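Local atomic coordinates of extracellular protein containing a SCP domain (PDB entry 4IFA), a protein that is of unknown function but is extracellular and joins a CAP-associated N-terminal region to an SCP domain of the cysteine-rich secretory protein family. Residues Glu60-Lys65 with Phe94-Arg99; Ser70-Glu73 with Tyr79-Trp82; Gly179-Asp184 with Gln294-Val299. All blocks are in the same frame, centred on the assembly; numbering follows the deposited sequence.

How the contacts relate
All three contacts reach one seven-stranded antiparallel sheet of the CAP-associated region. Contact 1 lays a helix on one face of it. Contact 2 is the edge hairpin, nested in the chain loop that contact 1 closes; their centres are 10 Å apart. They join by backbone pairing of Trp-82 with Phe-94 and of Glu-80 with Val-96, and Leu-62 CD2 packs on Trp-82 CE3 at 3.6 Å. Contact 3 ties the sheet to the SCP domain. Its centre lies 14 Å from that of contact 2, and Trp-81 CZ2 comes 4.0 Å from Asp-297 OD2. Contacts 1 and 3 do not touch; their nearest atoms are about 7 Å apart.

Contact 1 (Glu60-Lys65 with Phe94-Arg99)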
# COMPACT_ATOMS: atom_id res chain seq x y z
N GLU A 60 -11.93 20.55 1.02
CA GLU A 60 -12.65 21.26 -0.02
C GLU A 60 -11.81 21.48 -1.28
O GLU A 60 -12.32 21.38 -2.40
CB GLU A 60 -13.12 22.62 0.50
CG GLU A 60 -13.82 23.53 -0.54
CD GLU A 60 -14.23 24.91 -0.03
OE1 GLU A 60 -14.42 25.10 1.20
OE2 GLU A 60 -14.38 25.80 -0.89
N ASN A 61 -10.52 21.80 -1.08
CA ASN A 61 -9.55 21.97 -2.17
C ASN A 61 -9.35 20.63 -2.92
O ASN A 61 -9.37 20.59 -4.14
CB ASN A 61 -8.23 22.53 -1.61
CG ASN A 61 -7.18 22.79 -2.67
OD1 ASN A 61 -7.38 23.58 -3.60
ND2 ASN A 61 -6.04 22.10 -2.54
N LEU A 62 -9.26 19.54 -2.17
CA LEU A 62 -9.07 18.21 -2.76
C LEU A 62 -10.31 17.88 -3.58
O LEU A 62 -10.20 17.52 -4.76
CB LEU A 62 -8.82 17.17 -1.68
CG LEU A 62 -8.68 15.73 -2.16
CD1 LEU A 62 -7.51 15.56 -3.18
CD2 LEU A 62 -8.45 14.83 -0.97
N LEU A 63 -11.50 18.11 -3.01
CA LEU A 63 -12.75 17.83 -3.73
C LEU A 63 -12.84 18.64 -5.04
O LEU A 63 -13.24 18.13 -6.08
CB LEU A 63 -13.95 18.09 -2.82
CG LEU A 63 -15.31 17.61 -3.28
CD1 LEU A 63 -15.27 16.12 -3.47
CD2 LEU A 63 -16.32 18.00 -2.25
N ALA A 64 -12.48 19.93 -4.99
CA ALA A 64 -12.49 20.80 -6.17
C ALA A 64 -11.55 20.39 -7.29
O ALA A 64 -11.92 20.47 -8.47
CB ALA A 64 -12.13 22.24 -5.75
N LYS A 65 -10.34 19.96 -6.92
CA LYS A 65 -9.27 19.65 -7.86
C LYS A 65 -9.33 18.20 -8.37
O LYS A 65 -9.02 17.95 -9.54
CB LYS A 65 -7.91 19.91 -7.20
CG LYS A 65 -7.61 21.33 -6.68
CD LYS A 65 -7.25 22.28 -7.75
CE LYS A 65 -7.16 23.74 -7.25
NZ LYS A 65 -6.10 24.03 -6.24
N PHE A 94 -5.79 9.61 -0.92
CA PHE A 94 -5.45 10.73 -0.01
C PHE A 94 -6.01 10.45 1.37
O PHE A 94 -7.12 9.93 1.50
CB PHE A 94 -6.06 12.05 -0.49
CG PHE A 94 -5.57 12.54 -1.83
CD1 PHE A 94 -4.52 13.45 -1.90
CD2 PHE A 94 -6.15 12.11 -3.02
CE1 PHE A 94 -4.07 13.95 -3.12
CE2 PHE A 94 -5.70 12.61 -4.25
CZ PHE A 94 -4.66 13.53 -4.30
N GLY A 95 -5.27 10.79 2.39
CA GLY A 95 -5.75 10.66 3.78
C GLY A 95 -6.16 12.02 4.30
O GLY A 95 -5.34 12.98 4.29
N VAL A 96 -7.41 12.11 4.78
CA VAL A 96 -8.03 13.32 5.29
C VAL A 96 -8.35 13.17 6.78
O VAL A 96 -9.03 12.21 7.18
CB VAL A 96 -9.32 13.61 4.47
CG1 VAL A 96 -10.06 14.79 5.02
CG2 VAL A 96 -9.02 13.83 2.99
N ALA A 97 -7.93 14.14 7.57
CA ALA A 97 -8.16 14.17 9.03
C ALA A 97 -8.60 15.57 9.34
O ALA A 97 -7.90 16.53 9.01
CB ALA A 97 -6.86 13.82 9.78
N GLU A 98 -9.75 15.70 10.01
CA GLU A 98 -10.30 17.01 10.35
C GLU A 98 -10.24 17.97 9.16
O GLU A 98 -9.74 19.10 9.26
CB GLU A 98 -9.58 17.59 11.56
CG GLU A 98 -9.69 16.67 12.77
CD GLU A 98 -8.90 17.16 13.96
OE1 GLU A 98 -8.73 18.39 14.11
OE2 GLU A 98 -8.46 16.30 14.75
N ARG A 99 -10.75 17.49 8.03
CA ARG A 99 -10.84 18.25 6.77
C ARG A 99 -9.53 18.82 6.23
O ARG A 99 -9.53 19.80 5.50
CB ARG A 99 -11.98 19.29 6.82
CG ARG A 99 -13.36 18.62 7.01
CD ARG A 99 -14.44 19.42 6.39
NE ARG A 99 -15.75 18.83 6.68
CZ ARG A 99 -16.85 19.08 5.97
NH1 ARG A 99 -16.80 19.86 4.90
NH2 ARG A 99 -17.99 18.51 6.33
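Leu-62 holds CG opposite its backbone N (chi1 177°), and the further turn at chi2 brings both of its methyls to strand 94-97. Phe-94 CG lies beside its own backbone N (chi1 -63°), and the ring turns one face to the leucine. The contact is a helix packed on an antiparallel sheet. Helix 59-66 lies against strand 92-97, within the CAP-associated N-terminal region.

The two branches of Leu-62 do different work. CD1 sits over the middle of the Phe-94 ring. It is 3.5 Å from the ring centroid and only 6° off the normal, a well-centred CH-pi contact. All six ring carbons are therefore at similar range, with CE2 the closest at 3.6 Å from Leu-62 CD1. The other methyl, CD2, serves the root of the same side chain. Leu-62 CD2 lies 3.7 Å from Phe-94 CB. It also reaches along the strand to Val-96, where CG2 is 4.1 Å away. Phe-94 and Val-96 are two apart on the strand, so both point to the helix side.

No hydrogen bond crosses this contact; it is wholly apolar and buried. Trp-66, at the end of the same helix, meets the Phe-94 ring edge-to-face. Met-54 of the short helix 51-54 touches both Leu-62 and Phe-94. Val-101 of the next strand also packs on this pair, and Trp-82 of the strand on the other flank touches Leu-62 and Val-96.

The polar pair Asn-61 and Lys-65 makes no contact with segment 94-99. Lys-65 forms a salt bridge with Asp-49. One turn back along the helix, Asn-61 OD1 takes a bond from Lys-65 NZ at 3.0 Å, in the carbonyl plane and on a lone pair.

Contact 2 (Ser70-Glu73 with Tyr79-Trp82)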
# COMPACT_ATOMS: atom_id res chain seq x y z
N SER A 70 -13.86 7.60 -5.25
CA SER A 70 -14.64 6.40 -5.49
C SER A 70 -15.16 5.85 -4.17
O SER A 70 -16.36 5.56 -4.03
CB SER A 70 -13.76 5.33 -6.14
OG SER A 70 -12.98 5.90 -7.17
N ARG A 71 -14.25 5.76 -3.21
CA ARG A 71 -14.50 5.15 -1.88
C ARG A 71 -13.93 6.08 -0.81
O ARG A 71 -12.89 6.72 -1.04
CB ARG A 71 -13.68 3.82 -1.68
CG ARG A 71 -14.05 2.69 -2.54
CD ARG A 71 -13.78 1.36 -1.84
NE ARG A 71 -12.43 1.23 -1.28
CZ ARG A 71 -11.34 1.05 -2.02
NH1 ARG A 71 -10.15 0.91 -1.45
NH2 ARG A 71 -11.43 1.01 -3.34
N ILE A 72 -14.56 6.10 0.35
CA ILE A 72 -14.03 6.74 1.56
C ILE A 72 -14.08 5.64 2.64
O ILE A 72 -15.14 5.01 2.84
CB ILE A 72 -14.79 7.97 2.02
CG1 ILE A 72 -14.65 9.09 0.98
CG2 ILE A 72 -14.22 8.44 3.36
CD1 ILE A 72 -15.56 10.33 1.25
N GLU A 73 -12.96 5.41 3.31
CA GLU A 73 -12.87 4.35 4.32
C GLU A 73 -11.87 4.73 5.41
O GLU A 73 -10.90 5.43 5.12
CB GLU A 73 -12.47 3.03 3.65
CG GLU A 73 -11.12 3.06 2.90
CD GLU A 73 -11.01 2.05 1.77
OE1 GLU A 73 -12.02 1.39 1.43
OE2 GLU A 73 -9.90 1.93 1.22
N TYR A 79 -6.92 9.28 10.08
CA TYR A 79 -7.36 9.86 8.82
C TYR A 79 -8.25 8.84 8.09
O TYR A 79 -8.18 7.63 8.36
CB TYR A 79 -6.19 10.32 7.92
CG TYR A 79 -5.17 9.24 7.62
CD1 TYR A 79 -5.40 8.28 6.62
CD2 TYR A 79 -3.98 9.16 8.34
CE1 TYR A 79 -4.46 7.28 6.36
CE2 TYR A 79 -3.04 8.16 8.07
CZ TYR A 79 -3.31 7.23 7.11
OH TYR A 79 -2.38 6.24 6.84
N GLU A 80 -9.10 9.34 7.21
CA GLU A 80 -9.93 8.54 6.32
C GLU A 80 -9.25 8.57 4.95
O GLU A 80 -8.77 9.62 4.47
CB GLU A 80 -11.34 9.12 6.19
CG GLU A 80 -12.21 9.05 7.41
CD GLU A 80 -13.51 9.76 7.17
OE1 GLU A 80 -13.55 11.00 7.27
OE2 GLU A 80 -14.50 9.07 6.89
N TRP A 81 -9.23 7.42 4.30
CA TRP A 81 -8.72 7.35 2.94
C TRP A 81 -9.80 7.72 1.94
O TRP A 81 -10.92 7.17 1.97
CB TRP A 81 -8.22 5.95 2.59
CG TRP A 81 -6.96 5.46 3.22
CD1 TRP A 81 -6.83 4.40 4.09
CD2 TRP A 81 -5.64 5.91 2.93
NE1 TRP A 81 -5.50 4.19 4.36
CE2 TRP A 81 -4.75 5.07 3.64
CE3 TRP A 81 -5.12 6.93 2.14
CZ2 TRP A 81 -3.37 5.24 3.58
CZ3 TRP A 81 -3.75 7.09 2.08
CH2 TRP A 81 -2.89 6.26 2.82
N TRP A 82 -9.46 8.63 1.04
CA TRP A 82 -10.30 9.02 -0.10
C TRP A 82 -9.58 8.35 -1.28
O TRP A 82 -8.48 8.78 -1.68
CB TRP A 82 -10.32 10.54 -0.27
CG TRP A 82 -11.13 11.32 0.71
CD1 TRP A 82 -11.37 11.03 2.02
CD2 TRP A 82 -11.70 12.60 0.46
NE1 TRP A 82 -12.12 12.05 2.59
CE2 TRP A 82 -12.34 13.02 1.65
CE3 TRP A 82 -11.74 13.43 -0.66
CZ2 TRP A 82 -13.02 14.25 1.75
CZ3 TRP A 82 -12.44 14.64 -0.57
CH2 TRP A 82 -13.04 15.05 0.63
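Glu-73 and Trp-81, a hydrogen-bonded antiparallel pair, form the tight part of this beta hairpin. Glu-73 N gives to Trp-81 O at 3.0 Å, and Trp-81 N returns a bond to Glu-73 O at 2.7 Å. Both side chains go to the sheet face that helix 210-234 covers. There Glu-73 CG meets Trp-81 CB at 4.1 Å, and the indole continues beyond Glu-73.

The other face carries the non-hydrogen-bonded pair Ile-72 and Trp-82, side by side. Ile-72 CG1 stands over the five-membered ring of Trp-82, 4.2 Å from its centroid. This side is the more open one: Ile-72 and Glu-80 are exposed, though Trp-82 also packs on Leu-62. Glu-80 OE2 is the nearest atom to Ile-72 CG2, at 3.6 Å.

Ser-70 and Arg-71 both face Val-83 in a classic beta bulge. Glu-73 CG lies between its backbone N and carbonyl carbon (chi1 59°), and the extended chain brings the carboxylate to Arg-71, which grips it side-on. Arg-71 NE gives a nearly straight bond to Glu-73 OE1 at 2.7 Å (176°), coming from above the carboxylate plane. NH1 gives a second bond to Glu-73 OE2, which Gln-223 also binds. With these donors, the buried carboxylate is probably charged.

Contact 3 (Gly179-Asp184 with Gln294-Val299); sequences GVRYMD and QHSDGV
Arg-181 is the residue of strand 179-183 that reaches Asp-297, and the strand leads up to it through two residues of plain sheet pairing. Gly-179 and Val-180 bond through their backbones to the strands on the two flanks.

Arg-181 comes next and points at the segment 294-299. Its chain runs out extended and then bends at chi3 (-63°), which presents the guanidinium end-on. Arg-181 NH1 bonds to Asp-297 OD2 at 2.9 Å, on the syn lone pair. Arg-181 NH2 bonds to Asp-297 OD1 at 3.0 Å, also from the syn side. Two nitrogens thus hold two oxygens, and the flat groups are only 25° from coplanar. This is a bidentate salt bridge, and it is buried. Arg-181 NH2 also bonds to Tyr-169 OH and lies 3.6 Å from Val-299 CG1, which approaches obliquely.

The bridge joins two domains. The strand belongs to the CAP-associated sheet, and Asp-297 opens helix 298-306 of the SCP domain. Asp-297 is the N-cap of that helix. Its CG sits between the backbone N and the carbonyl carbon (chi1 64°), and OD1 accepts from Ala-300 N. One oxygen therefore serves both the helix end and the arginine. OD2 has a second partner in Gln-191 NE2, and the same glutamine uses OE1 to bond Ser-296 OG.

Tyr-182 follows on the opposite side of the sheet. Met-183, a selenomethionine, returns to the Arg-181 side and packs on helix 185-191. Asp-184 follows the strand as N-cap of helix 185-191; its side chain caps a backbone N there, and OD1 also bonds to Thr-187 OG1.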
# COMPACT_ATOMS: atom_id res chain seq x y z
N GLY A 179 5.88 3.28 -6.05
CA GLY A 179 4.87 4.06 -5.31
C GLY A 179 5.51 5.14 -4.49
O GLY A 179 6.71 5.09 -4.23
N VAL A 180 4.70 6.16 -4.12
CA VAL A 180 5.21 7.24 -3.28
C VAL A 180 4.15 7.49 -2.20
O VAL A 180 2.99 7.73 -2.53
CB VAL A 180 5.44 8.55 -4.06
CG1 VAL A 180 5.89 9.67 -3.14
CG2 VAL A 180 6.49 8.33 -5.18
N ARG A 181 4.57 7.42 -0.93
CA ARG A 181 3.70 7.76 0.19
C ARG A 181 4.15 9.06 0.81
O ARG A 181 5.15 9.11 1.48
CB ARG A 181 3.66 6.63 1.25
CG ARG A 181 2.63 6.87 2.33
CD ARG A 181 2.95 6.08 3.58
NE ARG A 181 2.95 4.62 3.45
CZ ARG A 181 1.94 3.79 3.71
NH1 ARG A 181 0.75 4.23 4.02
NH2 ARG A 181 2.12 2.48 3.61
N TYR A 182 3.36 10.13 0.62
CA TYR A 182 3.64 11.40 1.22
C TYR A 182 3.01 11.42 2.61
O TYR A 182 1.90 10.90 2.77
CB TYR A 182 3.00 12.53 0.42
CG TYR A 182 3.56 12.66 -0.99
CD1 TYR A 182 4.86 13.07 -1.20
CD2 TYR A 182 2.76 12.42 -2.11
CE1 TYR A 182 5.38 13.19 -2.49
CE2 TYR A 182 3.25 12.58 -3.38
CZ TYR A 182 4.55 12.98 -3.58
OH TYR A 182 5.03 13.12 -4.87
N MSE A 183 3.74 11.95 3.58
CA MSE A 183 3.23 12.05 4.95
C MSE A 183 3.67 13.31 5.63
O MSE A 183 4.81 13.71 5.47
CB MSE A 183 3.81 10.90 5.78
CG MSE A 183 3.39 9.51 5.34
SE MSE A 183 4.29 8.08 6.42
CE MSE A 183 5.95 8.13 5.47
N ASP A 184 2.78 13.94 6.39
CA ASP A 184 3.18 15.04 7.26
C ASP A 184 3.90 14.42 8.50
O ASP A 184 3.97 13.19 8.64
CB ASP A 184 1.99 15.98 7.62
CG ASP A 184 0.88 15.31 8.43
OD1 ASP A 184 0.99 14.13 8.83
OD2 ASP A 184 -0.13 16.01 8.67
N GLN A 294 1.92 -7.59 10.83
CA GLN A 294 2.48 -6.44 11.54
C GLN A 294 2.84 -5.21 10.73
O GLN A 294 3.12 -4.15 11.30
CB GLN A 294 3.62 -6.82 12.51
CG GLN A 294 3.24 -7.96 13.48
CD GLN A 294 1.97 -7.67 14.26
OE1 GLN A 294 1.68 -6.51 14.58
NE2 GLN A 294 1.24 -8.72 14.63
N HIS A 295 2.78 -5.32 9.41
CA HIS A 295 2.96 -4.14 8.56
C HIS A 295 1.91 -3.10 8.96
O HIS A 295 0.79 -3.45 9.35
CB HIS A 295 2.87 -4.50 7.08
CG HIS A 295 3.83 -5.57 6.68
ND1 HIS A 295 3.67 -6.90 7.05
CD2 HIS A 295 4.98 -5.51 5.97
CE1 HIS A 295 4.67 -7.60 6.54
NE2 HIS A 295 5.49 -6.77 5.89
N SER A 296 2.24 -1.82 8.78
CA SER A 296 1.32 -0.74 9.20
C SER A 296 -0.02 -0.75 8.53
O SER A 296 -1.02 -0.45 9.18
CB SER A 296 1.95 0.64 8.97
OG SER A 296 2.32 0.83 7.59
N ASP A 297 -0.05 -1.07 7.25
CA ASP A 297 -1.26 -1.12 6.46
C ASP A 297 -1.11 -2.00 5.24
O ASP A 297 -0.05 -2.61 5.05
CB ASP A 297 -1.79 0.30 6.14
CG ASP A 297 -0.83 1.14 5.24
OD1 ASP A 297 0.10 0.56 4.64
OD2 ASP A 297 -1.09 2.35 5.12
N GLY A 298 -2.16 -2.11 4.44
CA GLY A 298 -2.16 -2.98 3.27
C GLY A 298 -1.12 -2.60 2.25
O GLY A 298 -0.49 -3.49 1.64
N VAL A 299 -0.95 -1.31 2.00
CA VAL A 299 0.08 -0.79 1.10
C VAL A 299 1.44 -1.32 1.52
O VAL A 299 2.20 -1.85 0.69
CB VAL A 299 0.07 0.75 1.07
CG1 VAL A 299 1.33 1.29 0.36
CG2 VAL A 299 -1.21 1.26 0.41